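Local coordinates for structural protein ORF273 (Acidianus two-tailed virus, PDB 4ART), which is a structural protein of the virion with a new fold, stable to heat and acid, whose precise role is not established, at residues Gln153-Asn158 / Arg256-Ile261. Sequence-based numbering, arbitrary orientation.
Sequences QYLAVN and RWFNKI
The backbone N of F258 hydrogen-bonds to E40 OE2 of helix 23-44, tethering the strand to that helix just where the F258 side chain reaches over to L155. Both residues belong to a mixed seven-stranded sheet in which strand 247-253 runs between strands 154-161 and 258-261, antiparallel to each. The contact therefore skips one strand: the L155 and F258 CA atoms are 7.9 Å apart, and the F258 ring crosses the gap, meeting the L155 side chain and the main chain beside it. F258 lies on the last strand of the sheet within this chain, and its ring is long enough to span the gap. With CG anti to its own carbonyl carbon (chi1 -83°), the ring presents its far end to L155, CE1 coming within 3.6 Å of L155 CB and CZ within 3.7 Å. Leucine suits the receiving place because it branches beyond CB: its stem meets the ring end while CD2 lies over one face, 4.2 Å from the ring centroid and 14° off the normal, a CH-pi contact. The two side chains cross at about a right angle. I39 and I43 of helix 23-44 pack on F258 as well, and W253 meets it edge-to-face, surroundings that suit a flat, apolar ring in this buried site. At Q153 and Y154, both facing E146, a classic beta bulge begins the strand; Y154 C, within that bulge, lies obliquely 4.3 Å from F258 CE1.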
loop_
_atom_site.group_PDB
_atom_site.type_symbol
_atom_site.label_atom_id
_atom_site.label_comp_id
_atom_site.label_asym_id
_atom_site.label_seq_id
_atom_site.Cartn_x
_atom_site.Cartn_y
_atom_site.Cartn_z
ATOM N N GLN A 153 16.455 -14.477 -2.271
ATOM C CA GLN A 153 16.540 -15.540 -1.277
ATOM C C GLN A 153 15.340 -16.494 -1.352
ATOM O O GLN A 153 15.547 -17.708 -1.390
ATOM C CB GLN A 153 16.637 -14.974 0.151
ATOM C CG GLN A 153 17.708 -13.920 0.418
ATOM C CD GLN A 153 17.820 -13.682 1.905
ATOM O OE1 GLN A 153 18.351 -14.511 2.648
ATOM N NE2 GLN A 153 17.268 -12.575 2.389
ATOM N N TYR A 154 14.091 -15.957 -1.303
ATOM C CA TYR A 154 12.886 -16.789 -1.288
ATOM C C TYR A 154 11.743 -16.277 -2.131
ATOM O O TYR A 154 11.641 -15.082 -2.403
ATOM C CB TYR A 154 12.379 -17.007 0.157
ATOM C CG TYR A 154 13.457 -17.383 1.151
ATOM C CD1 TYR A 154 13.999 -18.672 1.173
ATOM C CD2 TYR A 154 13.923 -16.463 2.086
ATOM C CE1 TYR A 154 14.978 -19.034 2.104
ATOM C CE2 TYR A 154 14.918 -16.806 3.005
ATOM C CZ TYR A 154 15.434 -18.098 3.020
ATOM O OH TYR A 154 16.414 -18.447 3.920
ATOM N N LEU A 155 10.855 -17.205 -2.506
ATOM C CA LEU A 155 9.609 -16.947 -3.215
ATOM C C LEU A 155 8.500 -17.690 -2.511
ATOM O O LEU A 155 8.680 -18.832 -2.118
ATOM C CB LEU A 155 9.689 -17.372 -4.716
ATOM C CG LEU A 155 8.365 -17.414 -5.534
ATOM C CD1 LEU A 155 7.725 -16.037 -5.670
ATOM C CD2 LEU A 155 8.575 -18.031 -6.904
ATOM N N ALA A 156 7.366 -17.013 -2.311
ATOM C CA ALA A 156 6.156 -17.591 -1.752
ATOM C C ALA A 156 5.028 -17.239 -2.706
ATOM O O ALA A 156 4.915 -16.098 -3.147
ATOM C CB ALA A 156 5.871 -17.041 -0.373
ATOM N N VAL A 157 4.270 -18.242 -3.109
ATOM C CA VAL A 157 3.175 -18.050 -4.050
ATOM C C VAL A 157 1.898 -18.435 -3.280
ATOM O O VAL A 157 1.796 -19.570 -2.799
ATOM C CB VAL A 157 3.351 -18.922 -5.325
ATOM C CG1 VAL A 157 2.215 -18.676 -6.319
ATOM C CG2 VAL A 157 4.719 -18.733 -5.985
ATOM N N ASN A 158 0.951 -17.494 -3.178
ATOM C CA ASN A 158 -0.357 -17.658 -2.510
ATOM C C ASN A 158 -1.473 -17.609 -3.537
ATOM O O ASN A 158 -1.643 -16.597 -4.194
ATOM C CB ASN A 158 -0.573 -16.547 -1.450
ATOM C CG ASN A 158 0.334 -16.714 -0.255
ATOM O OD1 ASN A 158 0.503 -17.793 0.257
ATOM N ND2 ASN A 158 1.209 -15.767 -0.006
ATOM N N ARG A 256 21.468 -19.997 -8.862
ATOM C CA ARG A 256 20.796 -19.527 -10.084
ATOM C C ARG A 256 19.417 -20.164 -10.444
ATOM O O ARG A 256 18.932 -19.975 -11.563
ATOM C CB ARG A 256 21.765 -19.358 -11.292
ATOM C CG ARG A 256 22.087 -20.633 -12.098
ATOM C CD ARG A 256 23.115 -20.433 -13.207
ATOM N NE ARG A 256 23.835 -21.678 -13.480
ATOM C CZ ARG A 256 23.516 -22.554 -14.430
ATOM N NH1 ARG A 256 22.501 -22.314 -15.251
ATOM N NH2 ARG A 256 24.217 -23.670 -14.574
ATOM N N TRP A 257 18.760 -20.847 -9.474
ATOM C CA TRP A 257 17.443 -21.471 -9.669
ATOM C C TRP A 257 16.611 -21.448 -8.390
ATOM O O TRP A 257 17.171 -21.447 -7.288
ATOM C CB TRP A 257 17.587 -22.961 -10.068
ATOM C CG TRP A 257 18.435 -23.252 -11.264
ATOM C CD1 TRP A 257 19.675 -23.826 -11.270
ATOM C CD2 TRP A 257 18.078 -23.047 -12.637
ATOM N NE1 TRP A 257 20.121 -23.975 -12.564
ATOM C CE2 TRP A 257 19.163 -23.496 -13.424
ATOM C CE3 TRP A 257 16.947 -22.518 -13.284
ATOM C CZ2 TRP A 257 19.149 -23.432 -14.827
ATOM C CZ3 TRP A 257 16.936 -22.446 -14.670
ATOM C CH2 TRP A 257 18.018 -22.919 -15.428
ATOM N N PHE A 258 15.274 -21.530 -8.536
ATOM C CA PHE A 258 14.383 -21.704 -7.386
ATOM C C PHE A 258 14.272 -23.188 -7.140
ATOM O O PHE A 258 14.173 -23.966 -8.092
ATOM C CB PHE A 258 12.979 -21.141 -7.637
ATOM C CG PHE A 258 12.860 -19.662 -7.408
ATOM C CD1 PHE A 258 13.102 -19.115 -6.153
ATOM C CD2 PHE A 258 12.485 -18.816 -8.440
ATOM C CE1 PHE A 258 13.003 -17.734 -5.945
ATOM C CE2 PHE A 258 12.382 -17.442 -8.232
ATOM C CZ PHE A 258 12.635 -16.908 -6.986
ATOM N N ASN A 259 14.319 -23.585 -5.869
ATOM C CA ASN A 259 14.187 -24.971 -5.414
ATOM C C ASN A 259 13.049 -24.997 -4.377
ATOM O O ASN A 259 13.003 -24.132 -3.493
ATOM C CB ASN A 259 15.514 -25.481 -4.817
ATOM C CG ASN A 259 15.382 -26.720 -3.959
ATOM O OD1 ASN A 259 14.891 -27.774 -4.398
ATOM N ND2 ASN A 259 15.806 -26.613 -2.702
ATOM N N LYS A 260 12.138 -25.987 -4.498
ATOM C CA LYS A 260 10.976 -26.171 -3.623
ATOM C C LYS A 260 11.421 -26.217 -2.168
ATOM O O LYS A 260 12.497 -26.725 -1.866
ATOM C CB LYS A 260 10.281 -27.514 -3.924
ATOM C CG LYS A 260 9.446 -27.594 -5.200
ATOM C CD LYS A 260 9.324 -29.083 -5.643
ATOM C CE LYS A 260 8.295 -29.395 -6.716
ATOM N NZ LYS A 260 8.496 -28.598 -7.956
ATOM N N ILE A 261 10.608 -25.674 -1.274
ATOM C CA ILE A 261 10.868 -25.730 0.157
ATOM C C ILE A 261 9.510 -25.708 0.889
ATOM O O ILE A 261 8.547 -25.129 0.368
ATOM C CB ILE A 261 11.873 -24.609 0.627
ATOM C CG1 ILE A 261 12.473 -24.922 2.025
ATOM C CG2 ILE A 261 11.291 -23.206 0.544
ATOM C CD1 ILE A 261 13.418 -23.805 2.648
#